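PDB 7CTQ: peptidyl tryptophan dihydroxylase from Pseudomonas putida, which probably uses bound FAD to dihydroxylate a peptidyl tryptophan, a step essential for biogenesis of the tryptophylquinone cofactor of quinohemoprotein amine dehydrogenase. Local coordinates for residues A[150-154]-A[311-315]; A[198-202]-A[336-340]. All blocks are in the same frame, centred on the assembly; numbering follows the deposited sequence.

Contact 1: residues A[150-154]-A[311-315]; sequences ADRLR and EQLFL
R152 and E311 join in a salt bridge whose hydrogen bond runs from R152 NE to E311 OE2 at 3.0 Å, with a fairly straight N-H...O angle of 163°. The oxygen sits at the edge of the guanidinium and close to its plane, whereas NE meets OE2 on the syn side, tilted out of the carboxylate plane, the two groups being turned 69° apart. The E311 chain reaches across extended, with CG anti to the backbone N (chi1 174°). Water 1 closes a second path between the same charges: it accepts from R152 NH2 at 2.6 Å and donates to E311 OE2 at 2.8 Å, so that OE2 is gripped twice.

The apolar part rests on L153. Its CD1 packs obliquely against the F314 ring, 3.9 Å from F314 CE2, and the same methyl meets L315 CD2 at 4.1 Å, the two leucine side chains crossing at about a right angle. F314 is the buried member, while the ion pair lies on the outer side.

Within 150-154, R154 NH2 bonds D151 OD2 at 2.8 Å, and R154 NH1 has a further salt bridge to E157. Opposite L248, the pair R152 and L153 fits a classic beta bulge, where the chain enters edge strand 153-154 of a small three-stranded antiparallel sheet, here laid against the long helix 299-327.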
# COMPACT_ATOMS: atom_id res chain seq x y z
N ALA A 150 -3.26 3.74 -17.94
CA ALA A 150 -1.91 4.28 -18.08
C ALA A 150 -1.30 4.47 -16.69
O ALA A 150 -2.01 4.62 -15.69
CB ALA A 150 -1.92 5.60 -18.85
N ASP A 151 0.02 4.43 -16.64
CA ASP A 151 0.76 4.63 -15.40
C ASP A 151 1.21 6.07 -15.29
O ASP A 151 1.63 6.68 -16.28
CB ASP A 151 1.97 3.70 -15.32
CG ASP A 151 1.61 2.24 -15.54
OD1 ASP A 151 0.44 1.86 -15.27
OD2 ASP A 151 2.50 1.49 -15.96
N ARG A 152 1.11 6.62 -14.07
CA ARG A 152 1.78 7.89 -13.76
C ARG A 152 3.28 7.69 -13.57
O ARG A 152 4.08 8.49 -14.04
CB ARG A 152 1.17 8.51 -12.51
CG ARG A 152 1.73 9.86 -12.16
CD ARG A 152 0.62 10.76 -11.66
NE ARG A 152 1.06 12.15 -11.49
CZ ARG A 152 0.97 13.10 -12.41
NH1 ARG A 152 0.46 12.84 -13.61
NH2 ARG A 152 1.41 14.32 -12.14
N LEU A 153 3.67 6.62 -12.87
CA LEU A 153 5.06 6.22 -12.74
C LEU A 153 5.15 4.71 -12.77
O LEU A 153 4.24 4.01 -12.31
CB LEU A 153 5.69 6.71 -11.43
CG LEU A 153 5.87 8.21 -11.34
CD1 LEU A 153 6.12 8.57 -9.88
CD2 LEU A 153 7.04 8.61 -12.23
N ARG A 154 6.28 4.21 -13.27
CA ARG A 154 6.52 2.77 -13.36
C ARG A 154 7.99 2.54 -13.10
O ARG A 154 8.84 3.14 -13.76
CB ARG A 154 6.12 2.23 -14.73
CG ARG A 154 5.98 0.71 -14.74
CD ARG A 154 5.43 0.18 -16.05
NE ARG A 154 5.27 -1.26 -15.95
CZ ARG A 154 4.13 -1.87 -15.64
NH1 ARG A 154 4.10 -3.20 -15.55
NH2 ARG A 154 3.02 -1.17 -15.47
N GLU A 311 0.30 9.77 -4.67
CA GLU A 311 1.62 9.88 -5.27
C GLU A 311 2.70 10.02 -4.19
O GLU A 311 3.74 9.35 -4.25
CB GLU A 311 1.66 11.05 -6.25
CG GLU A 311 3.05 11.33 -6.80
CD GLU A 311 3.04 12.11 -8.11
OE1 GLU A 311 4.14 12.38 -8.63
OE2 GLU A 311 1.95 12.44 -8.62
N GLN A 312 2.45 10.85 -3.17
CA GLN A 312 3.45 10.99 -2.11
C GLN A 312 3.64 9.68 -1.33
O GLN A 312 4.78 9.31 -1.00
CB GLN A 312 3.07 12.14 -1.18
CG GLN A 312 3.20 13.49 -1.86
CD GLN A 312 4.59 13.73 -2.46
OE1 GLN A 312 4.75 13.89 -3.68
NE2 GLN A 312 5.60 13.74 -1.61
N LEU A 313 2.55 8.95 -1.05
CA LEU A 313 2.68 7.64 -0.42
C LEU A 313 3.54 6.71 -1.28
O LEU A 313 4.51 6.12 -0.79
CB LEU A 313 1.30 7.01 -0.18
CG LEU A 313 0.37 7.53 0.93
CD1 LEU A 313 -0.97 6.78 0.90
CD2 LEU A 313 0.98 7.40 2.33
N PHE A 314 3.21 6.60 -2.57
CA PHE A 314 3.97 5.76 -3.50
C PHE A 314 5.45 6.08 -3.44
O PHE A 314 6.29 5.18 -3.31
CB PHE A 314 3.45 5.96 -4.92
CG PHE A 314 4.29 5.26 -5.98
CD1 PHE A 314 4.11 3.90 -6.25
CD2 PHE A 314 5.23 5.96 -6.72
CE1 PHE A 314 4.86 3.27 -7.23
CE2 PHE A 314 5.99 5.34 -7.69
CZ PHE A 314 5.81 3.99 -7.94
N LEU A 315 5.79 7.36 -3.53
CA LEU A 315 7.19 7.74 -3.55
C LEU A 315 7.87 7.42 -2.23
O LEU A 315 9.03 6.99 -2.21
CB LEU A 315 7.32 9.23 -3.89
CG LEU A 315 7.04 9.57 -5.35
CD1 LEU A 315 7.08 11.08 -5.57
CD2 LEU A 315 8.03 8.86 -6.29
O HOH W 1 2.87 14.64 -10.04

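Contact 2: residues A[198-202]-A[336-340]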
# COMPACT_ATOMS: atom_id res chain seq x y z
N VAL A 198 10.53 -15.87 -5.75
CA VAL A 198 11.78 -15.21 -6.09
C VAL A 198 11.42 -14.00 -6.92
O VAL A 198 10.51 -14.05 -7.76
CB VAL A 198 12.76 -16.14 -6.82
CG1 VAL A 198 12.26 -16.50 -8.22
CG2 VAL A 198 14.14 -15.50 -6.87
N THR A 199 12.09 -12.89 -6.64
CA THR A 199 11.81 -11.61 -7.26
C THR A 199 13.00 -11.26 -8.14
O THR A 199 14.15 -11.28 -7.68
CB THR A 199 11.55 -10.55 -6.20
OG1 THR A 199 10.35 -10.89 -5.50
CG2 THR A 199 11.39 -9.15 -6.84
N LEU A 200 12.72 -10.97 -9.41
CA LEU A 200 13.75 -10.81 -10.41
C LEU A 200 13.32 -9.74 -11.39
O LEU A 200 12.14 -9.37 -11.45
CB LEU A 200 14.00 -12.11 -11.19
CG LEU A 200 14.25 -13.41 -10.42
CD1 LEU A 200 13.81 -14.59 -11.26
CD2 LEU A 200 15.73 -13.50 -10.07
N ASP A 201 14.28 -9.26 -12.17
CA ASP A 201 13.96 -8.43 -13.32
C ASP A 201 13.16 -9.24 -14.33
O ASP A 201 13.41 -10.43 -14.54
CB ASP A 201 15.24 -7.91 -13.96
CG ASP A 201 15.10 -6.49 -14.46
OD1 ASP A 201 14.46 -6.29 -15.52
OD2 ASP A 201 15.62 -5.58 -13.78
N ALA A 202 12.15 -8.60 -14.93
CA ALA A 202 11.31 -9.31 -15.90
C ALA A 202 12.08 -9.73 -17.15
O ALA A 202 11.67 -10.70 -17.80
CB ALA A 202 10.11 -8.45 -16.29
N PHE A 336 20.50 -6.22 -11.35
CA PHE A 336 19.26 -6.26 -10.60
C PHE A 336 19.32 -5.30 -9.42
O PHE A 336 18.36 -4.57 -9.15
CB PHE A 336 18.94 -7.67 -10.10
CG PHE A 336 17.78 -7.72 -9.13
CD1 PHE A 336 16.49 -7.80 -9.59
CD2 PHE A 336 17.99 -7.67 -7.76
CE1 PHE A 336 15.41 -7.84 -8.72
CE2 PHE A 336 16.91 -7.69 -6.87
CZ PHE A 336 15.62 -7.78 -7.36
N TRP A 337 20.44 -5.32 -8.69
CA TRP A 337 20.59 -4.56 -7.46
C TRP A 337 20.87 -3.08 -7.74
O TRP A 337 20.22 -2.21 -7.16
CB TRP A 337 21.72 -5.18 -6.63
CG TRP A 337 21.36 -6.55 -6.11
CD1 TRP A 337 21.66 -7.76 -6.69
CD2 TRP A 337 20.62 -6.84 -4.92
NE1 TRP A 337 21.16 -8.78 -5.92
CE2 TRP A 337 20.51 -8.25 -4.83
CE3 TRP A 337 20.05 -6.05 -3.92
CZ2 TRP A 337 19.85 -8.87 -3.78
CZ3 TRP A 337 19.39 -6.68 -2.87
CH2 TRP A 337 19.29 -8.07 -2.81
N ALA A 338 21.83 -2.80 -8.63
CA ALA A 338 22.16 -1.42 -8.98
C ALA A 338 20.93 -0.66 -9.47
O ALA A 338 20.69 0.48 -9.06
CB ALA A 338 23.25 -1.40 -10.05
N ARG A 339 20.14 -1.28 -10.34
CA ARG A 339 18.92 -0.63 -10.81
C ARG A 339 17.96 -0.34 -9.66
O ARG A 339 17.31 0.71 -9.63
CB ARG A 339 18.26 -1.51 -11.88
CG ARG A 339 16.85 -1.09 -12.30
CD ARG A 339 16.86 -0.13 -13.49
NE ARG A 339 16.82 -0.82 -14.78
CZ ARG A 339 15.73 -0.99 -15.52
NH1 ARG A 339 15.80 -1.63 -16.68
NH2 ARG A 339 14.56 -0.53 -15.10
N ARG A 340 17.88 -1.24 -8.67
CA ARG A 340 16.93 -1.07 -7.59
C ARG A 340 17.45 -0.23 -6.42
O ARG A 340 16.65 0.31 -5.65
CB ARG A 340 16.46 -2.45 -7.11
CG ARG A 340 15.37 -2.96 -8.03
CD ARG A 340 15.24 -4.48 -8.11
NE ARG A 340 14.26 -4.77 -9.14
CZ ARG A 340 14.55 -4.92 -10.43
NH1 ARG A 340 15.81 -4.85 -10.84
NH2 ARG A 340 13.57 -5.15 -11.31
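The ring of F336 turns its edge to the backbone N of D201 where a strand packs across a helix: strand 198-201 of the large mixed sheet crosses helix 336-340 at 79°. F336 CD1 lies 3.7 Å from D201 N, near the ring plane, while F336 CE1 approaches L200 CA obliquely at 3.8 Å; the ring thus packs mainly on strand backbone. A chi1 of 171° swings the F336 ring away from its own backbone N, and one ring face is presented to R340 of the same helix: R340 CD sits over the rim of the ring, and F336 CE1 lies over one face of the guanidinium.

R340, extended from CG to NE, brings that guanidinium edge-on to D201, its plane 84° from the carboxylate. NH1 donates to D201 OD2 at 3.0 Å, from the anti side and out of the carboxylate plane; the bond from R340 NH2 to the same oxygen, 3.2 Å, is weak. R340 NH2 has a further partner in T158 OG1 on the neighbouring strand, and T199 OG1 bonds S160. With an alanine here instead of R340, D201 would probably lose its salt-bridge partner across this contact, and the F336 ring the cover on one face. The guanidinium is fixed in rotation by one more bond, from R340 NH1 to F336 O at 3.1 Å, in the carbonyl plane and on a lone pair.

Overall arrangement
Contact 1 lies at the surface and contact 2 is buried, their centres 19 Å apart with no touch between them. Both set a strand or its approach against a helix, and the helices, 299-327 and 335-341, follow each other in the chain, but the strands belong to different sheets: the small three-stranded one in contact 1, the large mixed one in contact 2. Across each contact runs one arginine-carboxylate pair. In contact 1 the pair is water-bridged beside leucine-phenylalanine contacts; in contact 2 the arginine is buried against an aromatic ring and tied to its own helix's backbone. The side chain of T199 in contact 2 is about 6 Å from FAD, and that of F314 in contact 1 about 11 Å.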